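Local atomic coordinates of ZYG-9 (Caenorhabditis elegans, PDB entry 2OF3), a protein that organizes microtubules and spindle poles during mitosis and meiosis in one-cell embryos and is required for default positioning of the oocyte nucleus. Residues N45-K48 with V49-S53; A102-I105 with K106-L110; A132-P135 with Y136-K140; S201-S205 with L206-K210; A226-N229 with V230-C234. All coordinates share one frame; numbering follows the deposited sequence.

Contact 1. Residues N45-K48 with V49-S53; sequences NQAK and VSLMS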
loop_
_atom_site.group_PDB
_atom_site.type_symbol
_atom_site.label_atom_id
_atom_site.label_comp_id
_atom_site.label_asym_id
_atom_site.label_seq_id
_atom_site.Cartn_x
_atom_site.Cartn_y
_atom_site.Cartn_z
ATOM N N ASN A 45 10.353 -4.024 23.252
ATOM C CA ASN A 45 10.284 -2.892 24.184
ATOM C C ASN A 45 8.850 -2.379 24.380
ATOM O O ASN A 45 8.636 -1.467 25.190
ATOM C CB ASN A 45 11.196 -1.744 23.698
ATOM C CG ASN A 45 12.693 -2.097 23.769
ATOM O OD1 ASN A 45 13.132 -2.892 24.641
ATOM N ND2 ASN A 45 13.491 -1.480 22.892
ATOM N N GLN A 46 7.878 -2.940 23.646
ATOM C CA GLN A 46 6.474 -2.422 23.614
ATOM C C GLN A 46 5.371 -3.432 23.993
ATOM O O GLN A 46 4.293 -3.049 24.410
ATOM C CB GLN A 46 6.117 -1.861 22.199
ATOM C CG GLN A 46 7.112 -0.846 21.630
ATOM C CD GLN A 46 7.406 0.304 22.573
ATOM O OE1 GLN A 46 6.596 0.663 23.458
ATOM N NE2 GLN A 46 8.593 0.884 22.406
ATOM N N ALA A 47 5.665 -4.719 23.857
ATOM C CA ALA A 47 4.709 -5.800 23.961
ATOM C C ALA A 47 5.105 -6.781 25.086
ATOM O O ALA A 47 6.274 -7.135 25.247
ATOM C CB ALA A 47 4.626 -6.577 22.601
ATOM N N LYS A 48 4.103 -7.262 25.818
ATOM C CA LYS A 48 4.257 -8.399 26.737
ATOM C C LYS A 48 4.832 -9.668 26.048
ATOM O O LYS A 48 4.516 -9.986 24.880
ATOM C CB LYS A 48 2.881 -8.754 27.349
ATOM C CG LYS A 48 2.357 -7.767 28.392
ATOM C CD LYS A 48 1.049 -8.377 28.964
ATOM C CE LYS A 48 0.697 -7.709 30.321
ATOM N NZ LYS A 48 1.892 -6.861 30.685
ATOM N N VAL A 49 5.611 -10.441 26.807
ATOM C CA VAL A 49 6.288 -11.594 26.229
ATOM C C VAL A 49 5.313 -12.602 25.685
ATOM O O VAL A 49 5.632 -13.275 24.713
ATOM C CB VAL A 49 7.310 -12.267 27.219
ATOM C CG1 VAL A 49 8.137 -11.223 27.915
ATOM C CG2 VAL A 49 6.576 -13.116 28.236
ATOM N N SER A 50 4.109 -12.713 26.252
ATOM C CA SER A 50 3.146 -13.685 25.678
ATOM C C SER A 50 2.655 -13.285 24.324
ATOM O O SER A 50 2.441 -14.157 23.480
ATOM C CB SER A 50 1.919 -13.907 26.570
ATOM O OG SER A 50 1.243 -12.688 26.779
ATOM N N LEU A 51 2.457 -11.978 24.077
ATOM C CA LEU A 51 2.242 -11.531 22.673
ATOM C C LEU A 51 3.487 -11.734 21.816
ATOM O O LEU A 51 3.399 -12.236 20.694
ATOM C CB LEU A 51 1.784 -10.067 22.632
ATOM C CG LEU A 51 1.431 -9.494 21.251
ATOM C CD1 LEU A 51 0.403 -10.311 20.507
ATOM C CD2 LEU A 51 0.932 -8.032 21.428
ATOM N N MET A 52 4.654 -11.371 22.348
ATOM C CA MET A 52 5.916 -11.581 21.628
ATOM C C MET A 52 6.137 -13.023 21.201
ATOM O O MET A 52 6.594 -13.283 20.054
ATOM C CB MET A 52 7.122 -11.073 22.452
ATOM C CG MET A 52 7.234 -9.519 22.550
ATOM S SD MET A 52 7.519 -8.714 20.972
ATOM C CE MET A 52 9.186 -9.224 20.676
ATOM N N SER A 53 5.868 -13.983 22.107
ATOM C CA SER A 53 6.013 -15.418 21.751
ATOM C C SER A 53 5.144 -15.821 20.611
ATOM O O SER A 53 5.548 -16.661 19.827
ATOM C CB SER A 53 5.701 -16.344 22.936
ATOM O OG SER A 53 6.385 -15.857 24.075
#

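Contact 2. Residues A102-I105 with K106-L110; sequences AALI and KVLEL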
loop_
_atom_site.group_PDB
_atom_site.type_symbol
_atom_site.label_atom_id
_atom_site.label_comp_id
_atom_site.label_asym_id
_atom_site.label_seq_id
_atom_site.Cartn_x
_atom_site.Cartn_y
_atom_site.Cartn_z
ATOM N N ALA A 102 -5.672 -18.067 5.205
ATOM C CA ALA A 102 -6.378 -17.808 6.471
ATOM C C ALA A 102 -5.706 -16.705 7.296
ATOM O O ALA A 102 -6.377 -15.778 7.807
ATOM C CB ALA A 102 -6.521 -19.112 7.306
ATOM N N ALA A 103 -4.392 -16.820 7.438
ATOM C CA ALA A 103 -3.615 -15.782 8.084
ATOM C C ALA A 103 -3.754 -14.473 7.314
ATOM O O ALA A 103 -4.009 -13.444 7.918
ATOM C CB ALA A 103 -2.207 -16.183 8.177
ATOM N N LEU A 104 -3.688 -14.508 5.981
ATOM C CA LEU A 104 -3.772 -13.251 5.197
ATOM C C LEU A 104 -5.045 -12.467 5.441
ATOM O O LEU A 104 -4.978 -11.267 5.633
ATOM C CB LEU A 104 -3.544 -13.459 3.693
ATOM C CG LEU A 104 -3.464 -12.143 2.886
ATOM C CD1 LEU A 104 -2.242 -11.240 3.256
ATOM C CD2 LEU A 104 -3.461 -12.414 1.402
ATOM N N ILE A 105 -6.211 -13.126 5.421
ATOM C CA ILE A 105 -7.467 -12.466 5.770
ATOM C C ILE A 105 -7.380 -11.691 7.084
ATOM O O ILE A 105 -7.855 -10.541 7.162
ATOM C CB ILE A 105 -8.662 -13.493 5.871
ATOM C CG1 ILE A 105 -9.062 -13.973 4.485
ATOM C CG2 ILE A 105 -9.864 -12.820 6.475
ATOM C CD1 ILE A 105 -9.630 -15.488 4.457
ATOM N N LYS A 106 -6.821 -12.307 8.123
ATOM C CA LYS A 106 -6.763 -11.650 9.433
ATOM C C LYS A 106 -5.691 -10.564 9.496
ATOM O O LYS A 106 -5.821 -9.621 10.270
ATOM C CB LYS A 106 -6.425 -12.638 10.565
ATOM C CG LYS A 106 -7.503 -13.716 10.868
ATOM C CD LYS A 106 -8.797 -13.060 11.323
ATOM C CE LYS A 106 -9.979 -14.033 11.199
ATOM N NZ LYS A 106 -10.984 -13.580 12.190
ATOM N N VAL A 107 -4.593 -10.755 8.770
ATOM C CA VAL A 107 -3.573 -9.690 8.660
ATOM C C VAL A 107 -4.206 -8.461 8.044
ATOM O O VAL A 107 -4.055 -7.370 8.558
ATOM C CB VAL A 107 -2.355 -10.132 7.838
ATOM C CG1 VAL A 107 -1.483 -8.920 7.497
ATOM C CG2 VAL A 107 -1.549 -11.229 8.592
ATOM N N LEU A 108 -4.987 -8.635 6.970
ATOM C CA LEU A 108 -5.564 -7.473 6.296
ATOM C C LEU A 108 -6.594 -6.785 7.141
ATOM O O LEU A 108 -6.752 -5.574 7.066
ATOM C CB LEU A 108 -6.121 -7.849 4.914
ATOM C CG LEU A 108 -4.998 -8.351 3.991
ATOM C CD1 LEU A 108 -5.718 -8.870 2.771
ATOM C CD2 LEU A 108 -4.051 -7.201 3.577
ATOM N N GLU A 109 -7.291 -7.552 7.981
ATOM C CA GLU A 109 -8.245 -6.978 8.924
ATOM C C GLU A 109 -7.523 -6.136 9.932
ATOM O O GLU A 109 -7.986 -5.031 10.253
ATOM C CB GLU A 109 -8.981 -8.109 9.615
ATOM C CG GLU A 109 -9.856 -7.734 10.721
ATOM C CD GLU A 109 -10.470 -8.989 11.379
ATOM O OE1 GLU A 109 -10.423 -10.098 10.784
ATOM O OE2 GLU A 109 -11.014 -8.845 12.483
ATOM N N LEU A 110 -6.386 -6.624 10.432
ATOM C CA LEU A 110 -5.550 -5.770 11.312
ATOM C C LEU A 110 -5.049 -4.505 10.601
ATOM O O LEU A 110 -5.108 -3.418 11.184
ATOM C CB LEU A 110 -4.371 -6.527 11.962
ATOM C CG LEU A 110 -3.530 -5.712 12.952
ATOM C CD1 LEU A 110 -4.400 -5.137 14.118
ATOM C CD2 LEU A 110 -2.396 -6.561 13.509
#

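Contact 3. Residues A132-P135 with Y136-K140; sequences AFVP and YLLLK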
loop_
_atom_site.group_PDB
_atom_site.type_symbol
_atom_site.label_atom_id
_atom_site.label_comp_id
_atom_site.label_asym_id
_atom_site.label_seq_id
_atom_site.Cartn_x
_atom_site.Cartn_y
_atom_site.Cartn_z
ATOM N N ALA A 132 7.702 2.085 4.425
ATOM C CA ALA A 132 7.869 0.734 5.028
ATOM C C ALA A 132 6.655 -0.156 4.782
ATOM O O ALA A 132 6.788 -1.345 4.807
ATOM C CB ALA A 132 8.108 0.848 6.549
ATOM N N PHE A 133 5.460 0.400 4.569
ATOM C CA PHE A 133 4.262 -0.445 4.500
ATOM C C PHE A 133 3.695 -0.590 3.081
ATOM O O PHE A 133 3.452 -1.711 2.604
ATOM C CB PHE A 133 3.147 0.064 5.446
ATOM C CG PHE A 133 1.876 -0.800 5.384
ATOM C CD1 PHE A 133 1.925 -2.173 5.688
ATOM C CD2 PHE A 133 0.667 -0.258 5.026
ATOM C CE1 PHE A 133 0.746 -3.003 5.637
ATOM C CE2 PHE A 133 -0.514 -1.074 4.971
ATOM C CZ PHE A 133 -0.451 -2.434 5.254
ATOM N N VAL A 134 3.456 0.543 2.434
ATOM C CA VAL A 134 2.712 0.588 1.177
ATOM C C VAL A 134 3.305 -0.260 0.063
ATOM O O VAL A 134 2.542 -0.965 -0.570
ATOM C CB VAL A 134 2.386 2.059 0.731
ATOM C CG1 VAL A 134 1.662 2.081 -0.703
ATOM C CG2 VAL A 134 1.513 2.711 1.799
ATOM N N PRO A 135 4.630 -0.190 -0.220
ATOM C CA PRO A 135 5.185 -1.013 -1.280
ATOM C C PRO A 135 4.930 -2.497 -1.094
ATOM O O PRO A 135 4.750 -3.248 -2.117
ATOM C CB PRO A 135 6.696 -0.642 -1.273
ATOM C CG PRO A 135 6.697 0.760 -0.813
ATOM C CD PRO A 135 5.658 0.711 0.315
ATOM N N TYR A 136 4.864 -2.951 0.158
ATOM C CA TYR A 136 4.592 -4.390 0.372
ATOM C C TYR A 136 3.120 -4.697 0.286
ATOM O O TYR A 136 2.755 -5.771 -0.188
ATOM C CB TYR A 136 5.121 -4.857 1.716
ATOM C CG TYR A 136 6.596 -4.622 1.781
ATOM C CD1 TYR A 136 7.468 -5.448 1.075
ATOM C CD2 TYR A 136 7.111 -3.526 2.501
ATOM C CE1 TYR A 136 8.871 -5.205 1.078
ATOM C CE2 TYR A 136 8.522 -3.245 2.518
ATOM C CZ TYR A 136 9.360 -4.105 1.807
ATOM O OH TYR A 136 10.693 -3.853 1.824
ATOM N N LEU A 137 2.267 -3.777 0.749
ATOM C CA LEU A 137 0.810 -3.972 0.626
ATOM C C LEU A 137 0.440 -4.085 -0.839
ATOM O O LEU A 137 -0.470 -4.875 -1.191
ATOM C CB LEU A 137 0.021 -2.833 1.266
ATOM C CG LEU A 137 -1.504 -2.866 1.087
ATOM C CD1 LEU A 137 -2.155 -3.920 2.023
ATOM C CD2 LEU A 137 -2.005 -1.493 1.377
ATOM N N LEU A 138 1.122 -3.315 -1.691
ATOM C CA LEU A 138 0.856 -3.360 -3.134
ATOM C C LEU A 138 1.188 -4.693 -3.798
ATOM O O LEU A 138 0.587 -5.041 -4.837
ATOM C CB LEU A 138 1.502 -2.162 -3.868
ATOM C CG LEU A 138 0.948 -0.806 -3.479
ATOM C CD1 LEU A 138 1.726 0.256 -4.217
ATOM C CD2 LEU A 138 -0.538 -0.683 -3.756
ATOM N N LEU A 139 2.078 -5.481 -3.207
ATOM C CA LEU A 139 2.283 -6.836 -3.675
ATOM C C LEU A 139 0.984 -7.679 -3.650
ATOM O O LEU A 139 0.754 -8.526 -4.529
ATOM C CB LEU A 139 3.367 -7.562 -2.858
ATOM C CG LEU A 139 4.793 -6.980 -2.910
ATOM C CD1 LEU A 139 5.743 -7.734 -1.899
ATOM C CD2 LEU A 139 5.351 -6.988 -4.357
ATOM N N LYS A 140 0.135 -7.430 -2.654
ATOM C CA LYS A 140 -1.005 -8.253 -2.377
ATOM C C LYS A 140 -2.149 -7.856 -3.271
ATOM O O LYS A 140 -3.178 -8.582 -3.338
ATOM C CB LYS A 140 -1.406 -8.058 -0.906
ATOM C CG LYS A 140 -0.340 -8.580 0.074
ATOM C CD LYS A 140 -0.174 -10.081 0.041
ATOM C CE LYS A 140 1.072 -10.429 -0.756
ATOM N NZ LYS A 140 1.132 -11.910 -0.970
#

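Contact 4. Residues S201-S205 with L206-K210; sequences SPLKS and LSVEK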
loop_
_atom_site.group_PDB
_atom_site.type_symbol
_atom_site.label_atom_id
_atom_site.label_comp_id
_atom_site.label_asym_id
_atom_site.label_seq_id
_atom_site.Cartn_x
_atom_site.Cartn_y
_atom_site.Cartn_z
ATOM N N SER A 201 -3.690 17.597 -12.793
ATOM C CA SER A 201 -2.826 18.735 -12.436
ATOM C C SER A 201 -2.052 18.555 -11.116
ATOM O O SER A 201 -0.828 18.819 -11.079
ATOM C CB SER A 201 -3.601 20.053 -12.449
ATOM O OG SER A 201 -2.766 21.045 -11.878
ATOM N N PRO A 202 -2.732 18.049 -10.051
ATOM C CA PRO A 202 -1.972 17.824 -8.801
ATOM C C PRO A 202 -0.800 16.824 -8.951
ATOM O O PRO A 202 0.095 16.808 -8.086
ATOM C CB PRO A 202 -3.025 17.284 -7.843
ATOM C CG PRO A 202 -4.355 17.628 -8.437
ATOM C CD PRO A 202 -4.150 17.652 -9.909
ATOM N N LEU A 203 -0.780 16.053 -10.060
ATOM C CA LEU A 203 0.173 14.967 -10.253
ATOM C C LEU A 203 1.201 15.283 -11.327
ATOM O O LEU A 203 2.033 14.435 -11.682
ATOM C CB LEU A 203 -0.573 13.656 -10.573
ATOM C CG LEU A 203 -1.725 13.185 -9.662
ATOM C CD1 LEU A 203 -2.214 11.786 -10.082
ATOM C CD2 LEU A 203 -1.302 13.202 -8.143
ATOM N N LYS A 204 1.172 16.519 -11.827
ATOM C CA LYS A 204 2.000 16.895 -12.966
ATOM C C LYS A 204 3.521 16.631 -12.877
ATOM O O LYS A 204 4.133 16.338 -13.928
ATOM C CB LYS A 204 1.742 18.344 -13.354
ATOM C CG LYS A 204 0.400 18.567 -14.110
ATOM C CD LYS A 204 0.109 17.590 -15.300
ATOM C CE LYS A 204 -0.687 18.292 -16.450
ATOM N NZ LYS A 204 -1.782 19.321 -16.072
ATOM N N SER A 205 4.127 16.718 -11.676
ATOM C CA SER A 205 5.591 16.460 -11.519
ATOM C C SER A 205 5.962 14.995 -11.689
ATOM O O SER A 205 7.158 14.644 -11.815
ATOM C CB SER A 205 6.105 16.926 -10.145
ATOM O OG SER A 205 5.469 16.217 -9.077
ATOM N N LEU A 206 4.941 14.134 -11.717
ATOM C CA LEU A 206 5.167 12.684 -11.699
ATOM C C LEU A 206 5.211 11.996 -13.075
ATOM O O LEU A 206 5.617 10.822 -13.179
ATOM C CB LEU A 206 4.153 12.000 -10.764
ATOM C CG LEU A 206 4.209 12.535 -9.312
ATOM C CD1 LEU A 206 3.236 11.742 -8.481
ATOM C CD2 LEU A 206 5.659 12.421 -8.765
ATOM N N SER A 207 4.850 12.707 -14.136
ATOM C CA SER A 207 4.971 12.095 -15.464
ATOM C C SER A 207 4.072 10.814 -15.556
ATOM O O SER A 207 4.504 9.773 -16.060
ATOM C CB SER A 207 6.428 11.721 -15.782
ATOM O OG SER A 207 7.197 12.878 -16.101
ATOM N N VAL A 208 2.849 10.936 -15.060
ATOM C CA VAL A 208 1.903 9.857 -15.111
ATOM C C VAL A 208 1.611 9.449 -16.564
ATOM O O VAL A 208 1.725 8.272 -16.890
ATOM C CB VAL A 208 0.588 10.240 -14.411
ATOM C CG1 VAL A 208 -0.478 9.168 -14.649
ATOM C CG2 VAL A 208 0.834 10.469 -12.899
ATOM N N GLU A 209 1.267 10.398 -17.430
ATOM C CA GLU A 209 0.894 10.063 -18.831
ATOM C C GLU A 209 1.977 9.290 -19.520
ATOM O O GLU A 209 1.705 8.242 -20.099
ATOM C CB GLU A 209 0.507 11.288 -19.660
ATOM C CG GLU A 209 -0.535 12.180 -19.036
ATOM C CD GLU A 209 0.073 13.327 -18.178
ATOM O OE1 GLU A 209 1.152 13.170 -17.551
ATOM O OE2 GLU A 209 -0.558 14.396 -18.126
ATOM N N LYS A 210 3.218 9.736 -19.389
ATOM C CA LYS A 210 4.327 9.097 -20.058
ATOM C C LYS A 210 4.705 7.738 -19.486
ATOM O O LYS A 210 5.160 6.850 -20.226
ATOM C CB LYS A 210 5.572 10.033 -20.026
ATOM C CG LYS A 210 6.844 9.384 -20.574
ATOM C CD LYS A 210 7.960 10.426 -20.881
ATOM C CE LYS A 210 8.953 9.907 -21.995
ATOM N NZ LYS A 210 8.464 10.118 -23.463
HETATM O O HOH W 1 1.962 13.482 -14.657
HETATM O O HOH W 2 8.615 13.241 -13.492
#

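Contact 5. Residues A226-N229 with V230-C234; sequences AAIN and VLVAC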
loop_
_atom_site.group_PDB
_atom_site.type_symbol
_atom_site.label_atom_id
_atom_site.label_comp_id
_atom_site.label_asym_id
_atom_site.label_seq_id
_atom_site.Cartn_x
_atom_site.Cartn_y
_atom_site.Cartn_z
ATOM N N ALA A 226 -6.976 -0.700 -18.200
ATOM C CA ALA A 226 -6.780 0.281 -17.105
ATOM C C ALA A 226 -5.820 1.386 -17.592
ATOM O O ALA A 226 -6.037 2.567 -17.257
ATOM C CB ALA A 226 -6.208 -0.439 -15.852
ATOM N N ALA A 227 -4.797 1.020 -18.391
ATOM C CA ALA A 227 -3.841 2.024 -18.900
ATOM C C ALA A 227 -4.550 2.970 -19.830
ATOM O O ALA A 227 -4.355 4.199 -19.719
ATOM C CB ALA A 227 -2.621 1.393 -19.631
ATOM N N ILE A 228 -5.383 2.418 -20.728
ATOM C CA ILE A 228 -6.228 3.221 -21.601
ATOM C C ILE A 228 -7.085 4.121 -20.739
ATOM O O ILE A 228 -7.140 5.328 -21.010
ATOM C CB ILE A 228 -7.133 2.332 -22.514
ATOM C CG1 ILE A 228 -6.290 1.660 -23.581
ATOM C CG2 ILE A 228 -8.287 3.163 -23.137
ATOM C CD1 ILE A 228 -6.994 0.471 -24.249
ATOM N N ASN A 229 -7.752 3.580 -19.712
ATOM C CA ASN A 229 -8.618 4.439 -18.909
ATOM C C ASN A 229 -7.938 5.530 -18.060
ATOM O O ASN A 229 -8.530 6.568 -17.814
ATOM C CB ASN A 229 -9.592 3.598 -18.064
ATOM C CG ASN A 229 -10.674 2.934 -18.884
ATOM O OD1 ASN A 229 -11.264 1.941 -18.465
ATOM N ND2 ASN A 229 -10.953 3.466 -20.017
ATOM N N VAL A 230 -6.701 5.318 -17.659
ATOM C CA VAL A 230 -5.892 6.384 -17.063
ATOM C C VAL A 230 -5.696 7.552 -18.064
ATOM O O VAL A 230 -5.921 8.726 -17.717
ATOM C CB VAL A 230 -4.482 5.829 -16.518
ATOM C CG1 VAL A 230 -3.498 6.994 -16.165
ATOM C CG2 VAL A 230 -4.634 4.865 -15.268
ATOM N N LEU A 231 -5.329 7.256 -19.308
ATOM C CA LEU A 231 -5.063 8.292 -20.311
ATOM C C LEU A 231 -6.301 9.063 -20.710
ATOM O O LEU A 231 -6.240 10.295 -20.904
ATOM C CB LEU A 231 -4.394 7.674 -21.540
ATOM C CG LEU A 231 -3.048 7.018 -21.310
ATOM C CD1 LEU A 231 -2.598 6.437 -22.609
ATOM C CD2 LEU A 231 -1.990 8.008 -20.798
ATOM N N VAL A 232 -7.433 8.372 -20.803
ATOM C CA VAL A 232 -8.771 8.987 -20.996
ATOM C C VAL A 232 -9.190 9.902 -19.839
ATOM O O VAL A 232 -9.797 10.973 -20.070
ATOM C CB VAL A 232 -9.864 7.897 -21.164
ATOM C CG1 VAL A 232 -11.267 8.494 -21.196
ATOM C CG2 VAL A 232 -9.613 7.061 -22.418
ATOM N N ALA A 233 -8.921 9.473 -18.595
ATOM C CA ALA A 233 -9.200 10.295 -17.405
ATOM C C ALA A 233 -8.357 11.588 -17.450
ATOM O O ALA A 233 -8.857 12.666 -17.122
ATOM C CB ALA A 233 -8.932 9.505 -16.119
ATOM N N CYS A 234 -7.104 11.478 -17.874
ATOM C CA CYS A 234 -6.200 12.635 -18.082
ATOM C C CYS A 234 -6.743 13.557 -19.181
ATOM O O CYS A 234 -6.876 14.768 -19.008
ATOM C CB CYS A 234 -4.819 12.146 -18.492
ATOM S SG CYS A 234 -3.793 11.384 -17.215
#

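Contact 1. Residues N45-K48 with V49-S53
Met52 folds back over the residues that precede its helix, and its side chain can be traced atom by atom across Lys48 and Ala47. It begins at CB, which rests 3.7 Å from Lys48 O. With chi1 at -72°, CG turns beside the backbone N and away from its own carbonyl carbon, which places it over two peptide oxygens at once; Ala47 O lies 3.7 Å from Met52 CG. A further bend at chi2 keeps the chain compact. SD then comes alongside the methyl of Ala47, 3.9 Å from its CB, and chi3 of -71° turns CE aside, so that SD is the last atom of the chain to touch Ala47. The Met52 side chain also packs on Gln40 and Leu43 of helix 33-44. Ala47 and Met52 flank the first turn of helix 49-55, the former just ahead of the N-cap residue Lys48 and the latter four positions beyond it, so their apolar touch is a hydrophobic staple at the helix start of this TOG domain. The turn inside the staple is drawn closed by Met52 N, which donates to Lys48 O over 2.9 Å in a nearly straight bond (172° at the hydrogen). Leu51 approaches the same alanine by another branch: its CD2 stands 4.1 Å from Ala47 CB, and the leucine, itself buried, also packs on Ala66 and Leu70 of helix 60-76. One residue after Lys48, Val49 O is gripped twice by Ser53, whose N and OG arrive on opposite faces of the carbonyl plane, the hydroxyl at 2.8 Å from Val49 O.

Contact 2. Residues A102-I105 with K106-L110
Leu104 and Leu108, one turn apart on helix 101-120, cross obliquely rather than running alongside each other. The two take different first torsions: Leu104 sends CG opposite its backbone N (chi1 -173°), whereas Leu108 brings CG round beside its own N (chi1 -63°), back over the preceding turn. The branches meet with Leu104 CG 4.0 Å from Leu108 CD1. In that pose Leu108 also covers a backbone oxygen, its CG standing 3.3 Å from Leu104 O, the same atom that accepts the hydrogen bond from Leu108 N. Val107 repeats the theme a short way round the helix: CG2 lies 3.4 Å from Ala103 O, which Val107 N approaches almost head-on at 2.9 Å. The third bond of the run, Glu109 N to Ile105 O at 3.2 Å, is longer and less straight, with the donor tilted from the carbonyl plane.

The polar side is formed by Lys106 and Glu109. The lysine passes CG 3.9 Å from Ala102 O and bends at chi2, while the glutamate extends beyond CG; their charged ends make a long salt bridge, Lys106 NZ to Glu109 OE1 at 3.8 Å. On the other sides, the leucines pack against Met148, Val152 and Ile155 of helix 146-163, and Val107 against Leu67 of helix 60-76. A helix held between helix 60-76 and helix 146-163 by its apolar side chains is consistent with the alpha-solenoid of HEAT-like repeats that TOG domains form.

Contact 3. Residues A132-P135 with Y136-K140
Phe133 O takes a hydrogen bond from Leu137 N at 3.0 Å, lying in the carbonyl plane, and a second, weak one from Tyr136 N. Leu138 N reaches Val134 O at 3.0 Å in the regular helical way. Pro135 has no N-H to offer the turn before it, and the helix kinks there. Tyr136 N, the donor expected for Ala132 O four residues back, bonds to Phe133 O, and Ala132 O is buried with no hydrogen-bonding partner. The edge of the Tyr136 ring faces that oxygen, with CD2 3.2 Å from Ala132 O and the oxygen in the ring plane; the phenol OH is held by the backbone O of Phe28.

Outside this polar layer, Leu137 lies over one face of the Phe133 ring in a CH-pi contact, its CB 4.3 Å from the ring centroid. Its two methyls reach toward the rim, CD2 to Phe133 CE2 and CD1 to Phe133 CZ, each at 3.9 Å. Val134 and Leu138 lie side by side, pointing the same way toward helix 165-174. With an alanine at Phe133, Leu137 would probably be left without the ring beneath it, and a gap would open toward Leu89 and Thr93 of helix 85-95. Chemically, the contact implies that aromatic C-H groups, weakly positive at their edge, probably ease the burial of a carbonyl left without a hydrogen-bond donor where Tyr136 N bonds weakly to Phe133 O instead.

Contact 4. Residues S201-S205 with L206-K210
Leu206 N donates to Leu203 O across a type I turn that follows Leu203, the bond 2.9 Å long with the donor above the carbonyl plane, and the chain then reverses through Ser207, which adopts the left-handed helical conformation (phi 61°). Leu206 folds over this turn. Its CB sits 3.4 Å from Leu203 O and CG follows at 3.7 Å from the same oxygen, while CD2 passes 3.8 Å from Ser205 OG. The serine hydroxyl is there because chi1 of 62° sets it between its own N and carbonyl carbon. The Leu206 side chain also packs on Leu166, Thr169 and Pro170 of helix 165-174. A serine in place of Leu206 would probably open a gap against these three residues and leave Leu203 O less shielded.

Leu203 O also accepts a hydrogen bond from water 1, which in turn accepts from Val208 N at 2.7 Å and donates to Glu209 OE1, so one water ties the turn to the opening of helix 208-212. A second water spans Ser205 O and Ser207 OG. On the apolar side, Leu203 CB meets Val208 CG2 at 4.2 Å. Lys204 and Glu209 are near without pairing. The closeness of Glu209 OE2 to OE2 of Glu238 might raise that acidic pair's proton affinity, though weak pairing of Lys204 with Glu238 would probably offset part of this. A tight turn, a left-handed residue and a bridging water make a compact connection, which joins helix 181-198 to helix 208-212 within the helical stack of the TOG domain.

Contact 5. Residues A226-N229 with V230-C234
Ile228 and Val232 meet through their CG2 methyls because of unlike first torsions: that of Ile228 points opposite its backbone N, beside its own carbonyl carbon and on the side of the next turn, while that of Val232 (chi1 173°, with CG1 opposite the N) swings back beside its own N. The methyls come to 4.2 Å, Ile228 CG2 to Val232 CG2, at an angle rather than in line. The same turn of Val232 brings CG2 within 3.3 Å of Ile228 O, so a methyl shelters the oxygen to which Val232 N donates at 3.1 Å. Val230 uses an equivalent torsion to set CG2 3.3 Å from Ala226 O, and Val230 N binds that oxygen. Leu231 N to Ala227 O and Ala233 N to Asn229 O continue the alpha-helical series, Ala233 laying its CB 3.4 Å from Asn229 O. The small Ala226 and Ala233 face helix 181-198, with Leu188 against the first and Ile195 against the second. Ile228 and Leu231 turn to Val257 of helix 251-264, and Ala227 and Val230 to Val212 of helix 208-212, leaving helix 221-238 packed among three helices in a domain without strands.

Overall arrangement
The five contacts follow one another along the chain and along an elongated, all-helical domain, with contact 1 and contact 5 far apart (centres about 47 Å) on opposite sides of the chain's centre. Two pairs touch. Contacts 2 and 3, centres about 14 Å apart, join helices 101-120 and 127-139 through Leu108 CD2 and Leu137 CD1 at 4.1 Å. Contacts 4 and 5, about 13 Å between centres, join helices 208-212 and 221-238, where Val208 CG1 meets Val230 CG1 at 4.0 Å and Glu209 CG meets Cys234 SG at 3.8 Å. Contact 3 lies near the middle, its centre about 22 and 23 Å from those of contacts 4 and 5, so the contacts sample the length of the solenoid.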